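Local coordinates for protein CurM Sulfotransferase (Moorea producta, PDB 4GBM) that probably transfers a sulfonate group from the donor PAPS to a polyketide intermediate as a domain of a polyketide synthase in curacin biosynthesis, at residues K158-I170 with T299-P311. The protein carries 2 engineered substitutions. Residues are numbered along the deposited sequence; the frame is centred on the assembly and turned at random.
With A3P (adenosine-3'-5'-diphosphate), chain G.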
loop_
_atom_site.group_PDB
_atom_site.type_symbol
_atom_site.label_atom_id
_atom_site.label_comp_id
_atom_site.label_asym_id
_atom_site.label_seq_id
_atom_site.Cartn_x
_atom_site.Cartn_y
_atom_site.Cartn_z
ATOM N N LYS A 158 -7.063 11.944 -1.405
ATOM C CA LYS A 158 -5.667 12.344 -1.330
ATOM C C LYS A 158 -4.772 11.140 -1.580
ATOM O O LYS A 158 -5.100 10.013 -1.197
ATOM C CB LYS A 158 -5.357 12.969 0.028
ATOM C CG LYS A 158 -5.873 14.393 0.164
ATOM C CD LYS A 158 -5.448 14.999 1.493
ATOM C CE LYS A 158 -5.906 16.444 1.614
ATOM N NZ LYS A 158 -7.391 16.571 1.645
ATOM N N TYR A 159 -3.649 11.397 -2.237
ATOM C CA TYR A 159 -2.710 10.354 -2.627
ATOM C C TYR A 159 -1.349 10.571 -2.016
ATOM O O TYR A 159 -0.734 11.625 -2.198
ATOM C CB TYR A 159 -2.593 10.321 -4.149
ATOM C CG TYR A 159 -3.875 9.893 -4.787
ATOM C CD1 TYR A 159 -4.129 8.548 -5.030
ATOM C CD2 TYR A 159 -4.851 10.826 -5.137
ATOM C CE1 TYR A 159 -5.319 8.138 -5.607
ATOM C CE2 TYR A 159 -6.049 10.427 -5.713
ATOM C CZ TYR A 159 -6.270 9.082 -5.953
ATOM O OH TYR A 159 -7.443 8.679 -6.524
ATOM N N ILE A 160 -0.895 9.568 -1.270
ATOM C CA ILE A 160 0.467 9.540 -0.760
ATOM C C ILE A 160 1.290 8.680 -1.708
ATOM O O ILE A 160 1.024 7.483 -1.847
ATOM C CB ILE A 160 0.519 8.935 0.654
ATOM C CG1 ILE A 160 -0.373 9.717 1.620
ATOM C CG2 ILE A 160 1.968 8.879 1.165
ATOM C CD1 ILE A 160 -0.623 8.964 2.937
ATOM N N TYR A 161 2.290 9.289 -2.349
ATOM C CA TYR A 161 3.153 8.587 -3.290
ATOM C C TYR A 161 4.441 8.239 -2.569
ATOM O O TYR A 161 5.267 9.116 -2.296
ATOM C CB TYR A 161 3.405 9.469 -4.521
ATOM C CG TYR A 161 4.353 8.916 -5.573
ATOM C CD1 TYR A 161 4.581 7.539 -5.718
ATOM C CD2 TYR A 161 4.997 9.783 -6.452
ATOM C CE1 TYR A 161 5.450 7.058 -6.701
ATOM C CE2 TYR A 161 5.862 9.317 -7.437
ATOM C CZ TYR A 161 6.077 7.955 -7.560
ATOM O OH TYR A 161 6.943 7.515 -8.520
ATOM N N LEU A 162 4.571 6.959 -2.227
ATOM C CA LEU A 162 5.733 6.444 -1.505
ATOM C C LEU A 162 6.726 5.853 -2.500
ATOM O O LEU A 162 6.367 4.983 -3.295
ATOM C CB LEU A 162 5.281 5.391 -0.487
ATOM C CG LEU A 162 6.362 4.653 0.305
ATOM C CD1 LEU A 162 7.184 5.593 1.196
ATOM C CD2 LEU A 162 5.713 3.555 1.130
ATOM N N VAL A 163 7.959 6.354 -2.458
ATOM C CA VAL A 163 9.024 5.917 -3.363
ATOM C C VAL A 163 10.226 5.380 -2.587
ATOM O O VAL A 163 10.501 5.824 -1.473
ATOM C CB VAL A 163 9.487 7.046 -4.338
ATOM C CG1 VAL A 163 8.359 7.481 -5.251
ATOM C CG2 VAL A 163 10.048 8.250 -3.593
ATOM N N ARG A 164 10.917 4.407 -3.178
ATOM C CA ARG A 164 12.158 3.878 -2.614
ATOM C C ARG A 164 13.173 3.700 -3.739
ATOM O O ARG A 164 12.796 3.484 -4.886
ATOM C CB ARG A 164 11.898 2.558 -1.877
ATOM C CG ARG A 164 13.122 2.045 -1.121
ATOM C CD ARG A 164 12.799 0.810 -0.329
ATOM N NE ARG A 164 13.942 0.423 0.493
ATOM C CZ ARG A 164 13.993 -0.695 1.206
ATOM N NH1 ARG A 164 12.984 -1.557 1.155
ATOM N NH2 ARG A 164 15.057 -0.961 1.955
ATOM N N HIS A 165 14.460 3.800 -3.403
ATOM C CA HIS A 165 15.523 3.665 -4.382
ATOM C C HIS A 165 15.361 2.358 -5.162
ATOM O O HIS A 165 15.099 1.309 -4.565
ATOM C CB HIS A 165 16.878 3.675 -3.677
ATOM C CG HIS A 165 18.037 3.899 -4.598
ATOM N ND1 HIS A 165 18.515 2.926 -5.455
ATOM C CD2 HIS A 165 18.823 4.985 -4.784
ATOM C CE1 HIS A 165 19.534 3.413 -6.141
ATOM N NE2 HIS A 165 19.744 4.658 -5.749
ATOM N N PRO A 166 15.531 2.409 -6.490
ATOM C CA PRO A 166 15.334 1.190 -7.279
ATOM C C PRO A 166 16.264 0.024 -6.889
ATOM O O PRO A 166 15.847 -1.132 -6.962
ATOM C CB PRO A 166 15.608 1.653 -8.725
ATOM C CG PRO A 166 16.440 2.898 -8.570
ATOM C CD PRO A 166 15.896 3.560 -7.339
ATOM N N TYR A 167 17.500 0.309 -6.479
ATOM C CA TYR A 167 18.422 -0.776 -6.099
ATOM C C TYR A 167 17.856 -1.555 -4.914
ATOM O O TYR A 167 17.907 -2.789 -4.880
ATOM C CB TYR A 167 19.798 -0.238 -5.710
ATOM C CG TYR A 167 20.689 0.278 -6.817
ATOM C CD1 TYR A 167 20.232 0.438 -8.134
ATOM C CD2 TYR A 167 22.002 0.650 -6.525
ATOM C CE1 TYR A 167 21.077 0.939 -9.128
ATOM C CE2 TYR A 167 22.846 1.154 -7.508
ATOM C CZ TYR A 167 22.379 1.292 -8.803
ATOM O OH TYR A 167 23.220 1.787 -9.767
ATOM N N SER A 168 17.312 -0.824 -3.940
ATOM C CA SER A 168 16.762 -1.428 -2.730
ATOM C C SER A 168 15.533 -2.264 -3.055
ATOM O O SER A 168 15.381 -3.382 -2.548
ATOM C CB SER A 168 16.412 -0.343 -1.712
ATOM O OG SER A 168 17.546 0.452 -1.413
ATOM N N VAL A 169 14.654 -1.719 -3.895
ATOM C CA VAL A 169 13.444 -2.434 -4.282
ATOM C C VAL A 169 13.793 -3.695 -5.066
ATOM O O VAL A 169 13.237 -4.757 -4.804
ATOM C CB VAL A 169 12.492 -1.535 -5.090
ATOM C CG1 VAL A 169 11.359 -2.357 -5.717
ATOM C CG2 VAL A 169 11.912 -0.455 -4.175
ATOM N N ILE A 170 14.737 -3.577 -5.997
ATOM C CA ILE A 170 15.120 -4.719 -6.834
ATOM C C ILE A 170 15.733 -5.850 -5.998
ATOM O O ILE A 170 15.333 -7.013 -6.137
ATOM C CB ILE A 170 16.035 -4.297 -7.999
ATOM C CG1 ILE A 170 15.231 -3.472 -9.006
ATOM C CG2 ILE A 170 16.623 -5.530 -8.703
ATOM C CD1 ILE A 170 16.095 -2.642 -9.949
ATOM N N THR A 299 14.789 3.063 -17.055
ATOM C CA THR A 299 14.717 3.010 -15.603
ATOM C C THR A 299 15.557 4.129 -14.988
ATOM O O THR A 299 15.131 4.773 -14.020
ATOM C CB THR A 299 15.202 1.649 -15.091
ATOM O OG1 THR A 299 14.516 0.613 -15.805
ATOM C CG2 THR A 299 14.938 1.505 -13.586
ATOM N N GLN A 300 16.739 4.363 -15.556
ATOM C CA GLN A 300 17.613 5.442 -15.090
ATOM C C GLN A 300 16.929 6.805 -15.208
ATOM O O GLN A 300 17.093 7.663 -14.336
ATOM C CB GLN A 300 18.937 5.455 -15.841
ATOM C CG GLN A 300 19.768 4.209 -15.633
ATOM C CD GLN A 300 21.201 4.375 -16.090
ATOM O OE1 GLN A 300 21.694 5.495 -16.244
ATOM N NE2 GLN A 300 21.888 3.258 -16.289
ATOM N N ARG A 301 16.143 7.001 -16.266
ATOM C CA ARG A 301 15.435 8.276 -16.435
ATOM C C ARG A 301 14.364 8.490 -15.360
ATOM O O ARG A 301 14.201 9.606 -14.857
ATOM C CB ARG A 301 14.860 8.418 -17.850
ATOM C CG ARG A 301 15.949 8.487 -18.904
ATOM C CD ARG A 301 15.426 8.805 -20.290
ATOM N NE ARG A 301 16.461 8.501 -21.277
ATOM C CZ ARG A 301 16.483 7.408 -22.037
ATOM N NH1 ARG A 301 17.492 7.221 -22.883
ATOM N NH2 ARG A 301 15.500 6.511 -21.959
ATOM N N ILE A 302 13.659 7.418 -15.001
ATOM C CA ILE A 302 12.684 7.465 -13.903
ATOM C C ILE A 302 13.392 7.790 -12.590
ATOM O O ILE A 302 12.927 8.640 -11.816
ATOM C CB ILE A 302 11.864 6.144 -13.791
ATOM C CG1 ILE A 302 11.063 5.901 -15.073
ATOM C CG2 ILE A 302 10.896 6.194 -12.603
ATOM C CD1 ILE A 302 10.508 4.483 -15.183
ATOM N N ALA A 303 14.528 7.132 -12.351
ATOM C CA ALA A 303 15.319 7.384 -11.141
ATOM C C ALA A 303 15.745 8.848 -11.062
ATOM O O ALA A 303 15.698 9.452 -9.988
ATOM C CB ALA A 303 16.533 6.455 -11.083
ATOM N N SER A 304 16.146 9.406 -12.206
ATOM C CA SER A 304 16.546 10.810 -12.287
ATOM C C SER A 304 15.381 11.736 -11.951
ATOM O O SER A 304 15.544 12.710 -11.200
ATOM C CB SER A 304 17.102 11.136 -13.675
ATOM O OG SER A 304 18.321 10.454 -13.900
ATOM N N GLN A 305 14.203 11.426 -12.491
ATOM C CA GLN A 305 13.019 12.241 -12.209
ATOM C C GLN A 305 12.693 12.234 -10.723
ATOM O O GLN A 305 12.236 13.244 -10.176
ATOM C CB GLN A 305 11.797 11.799 -13.016
ATOM C CG GLN A 305 10.664 12.819 -12.917
ATOM C CD GLN A 305 9.401 12.439 -13.664
ATOM O OE1 GLN A 305 9.411 11.584 -14.554
ATOM N NE2 GLN A 305 8.301 13.098 -13.316
ATOM N N LEU A 306 12.949 11.098 -10.079
ATOM C CA LEU A 306 12.713 10.937 -8.646
ATOM C C LEU A 306 13.900 11.361 -7.780
ATOM O O LEU A 306 13.870 11.174 -6.567
ATOM C CB LEU A 306 12.329 9.487 -8.335
ATOM C CG LEU A 306 11.006 8.996 -8.927
ATOM C CD1 LEU A 306 10.821 7.507 -8.650
ATOM C CD2 LEU A 306 9.812 9.787 -8.375
ATOM N N SER A 307 14.935 11.918 -8.408
ATOM C CA SER A 307 16.127 12.413 -7.701
ATOM C C SER A 307 16.929 11.341 -6.954
ATOM O O SER A 307 17.548 11.636 -5.929
ATOM C CB SER A 307 15.760 13.559 -6.740
ATOM O OG SER A 307 15.228 14.661 -7.449
ATOM N N TYR A 308 16.924 10.109 -7.458
ATOM C CA TYR A 308 17.781 9.064 -6.905
ATOM C C TYR A 308 19.113 8.980 -7.651
ATOM O O TYR A 308 19.140 9.011 -8.882
ATOM C CB TYR A 308 17.084 7.701 -6.952
ATOM C CG TYR A 308 16.063 7.487 -5.859
ATOM C CD1 TYR A 308 16.440 7.494 -4.515
ATOM C CD2 TYR A 308 14.721 7.279 -6.166
ATOM C CE1 TYR A 308 15.510 7.295 -3.509
ATOM C CE2 TYR A 308 13.782 7.079 -5.165
ATOM C CZ TYR A 308 14.182 7.084 -3.842
ATOM O OH TYR A 308 13.251 6.880 -2.853
ATOM N N GLU A 309 20.201 8.868 -6.889
ATOM C CA GLU A 309 21.550 8.706 -7.429
ATOM C C GLU A 309 21.837 7.240 -7.692
ATOM O O GLU A 309 21.450 6.374 -6.905
ATOM C CB GLU A 309 22.594 9.224 -6.434
ATOM C CG GLU A 309 22.417 10.667 -5.999
ATOM C CD GLU A 309 23.285 11.028 -4.802
ATOM O OE1 GLU A 309 24.342 10.384 -4.600
ATOM O OE2 GLU A 309 22.907 11.961 -4.059
ATOM N N LEU A 310 22.536 6.965 -8.790
ATOM C CA LEU A 310 22.850 5.591 -9.162
ATOM C C LEU A 310 24.358 5.335 -9.120
ATOM O O LEU A 310 25.057 5.608 -10.094
ATOM C CB LEU A 310 22.275 5.265 -10.548
ATOM C CG LEU A 310 20.761 5.421 -10.726
ATOM C CD1 LEU A 310 20.374 5.115 -12.166
ATOM C CD2 LEU A 310 19.980 4.534 -9.758
ATOM N N PRO A 311 24.866 4.816 -7.985
ATOM C CA PRO A 311 26.306 4.553 -7.889
ATOM C C PRO A 311 26.771 3.365 -8.743
ATOM O O PRO A 311 25.947 2.669 -9.347
ATOM C CB PRO A 311 26.527 4.277 -6.398
ATOM C CG PRO A 311 25.195 3.953 -5.832
ATOM C CD PRO A 311 24.157 4.580 -6.711
HETATM P P1 A3P G . 12.698 -6.290 2.996
HETATM O O1P A3P G . 12.622 -7.304 1.883
HETATM O O2P A3P G . 12.287 -6.839 4.339
HETATM O O3P A3P G . 13.984 -5.512 2.997
HETATM P P2 A3P G . 6.326 -3.267 1.481
HETATM O O4P A3P G . 5.994 -2.126 0.574
HETATM O O5P A3P G . 6.334 -4.626 0.839
HETATM O O6P A3P G . 5.570 -3.223 2.782
HETATM O "O5'" A3P G . 7.880 -3.037 1.867
HETATM C "C5'" A3P G . 8.593 -4.075 2.546
HETATM C "C4'" A3P G . 9.907 -3.476 2.985
HETATM O "O4'" A3P G . 9.657 -2.545 4.045
HETATM C "C3'" A3P G . 10.837 -4.500 3.606
HETATM O "O3'" A3P G . 11.547 -5.217 2.584
HETATM C "C2'" A3P G . 11.719 -3.609 4.473
HETATM O "O2'" A3P G . 12.840 -3.120 3.732
HETATM C "C1'" A3P G . 10.829 -2.427 4.842
HETATM N N9 A3P G . 10.447 -2.497 6.276
HETATM C C8 A3P G . 9.586 -3.354 6.863
HETATM N N7 A3P G . 9.512 -3.139 8.203
HETATM C C5 A3P G . 10.350 -2.118 8.477
HETATM C C6 A3P G . 10.766 -1.365 9.684
HETATM N N6 A3P G . 10.239 -1.676 10.894
HETATM N N1 A3P G . 11.674 -0.366 9.520
HETATM C C2 A3P G . 12.192 -0.041 8.314
HETATM N N3 A3P G . 11.849 -0.682 7.177
HETATM C C4 A3P G . 10.953 -1.695 7.211
#
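The ring of Tyr-308 lies flat over the turn between strand 158-163 and helix 166-175, and His-165 supplies the bump beneath it: its CA sits 3.7 Å from the centroid of the Tyr-308 ring, a CH-pi contact nearly on the ring normal. Pro-166 CD comes in by the CD2 side of the ring and Val-163 CG2 stands 3.6 Å from Tyr-308 OH; the rest of the hollow that takes the phenol is backbone, Val-163 O, Arg-164 CA and C, and His-165 N. Its hydroxyl is hydrogen-bonded to Glu-222, which also takes the backbone N of His-165. The imidazole slides past the tyrosine, planes at 67°, and is held in its own plane by two bonds. His-165 is the N-cap of helix 166-175; CG anti to the backbone N (chi1 -165°) sets the ring beside its carbonyl carbon, where ND1 accepts from Tyr-167 N, while NE2 donates almost straight to Glu-309 O at 2.7 Å. This strand-to-helix turn belongs to the P-loop-like alpha/beta fold of sulfotransferases, where strand 158-163 runs within a parallel sheet; from the same turn the extended Arg-164 side chain, leaving the backbone away from 299-311, donates through NH1 to O2' of adenosine-3'-5'-diphosphate, 3.0 Å away. Leu-306, inside the Schellman motif that closes helix 297-305 at Ser-307, rests its CD2 against both Tyr-161 OH (3.7 Å), itself hydrogen-bonded to Asn-201, and Val-163 CG1; that valine methyl in turn lies over one face of the Tyr-161 ring. Farther along, Leu-310 CD2 wedges into the notch formed by His-165 CE1, Pro-166 CG and Tyr-167 CE1. The Tyr-167 ring reaches alongside Pro-311, the last ordered residue, CE2 3.8 Å from Pro-311 CD, and its hydroxyl donates to Pro-311 O at 2.9 Å, in the carbonyl plane.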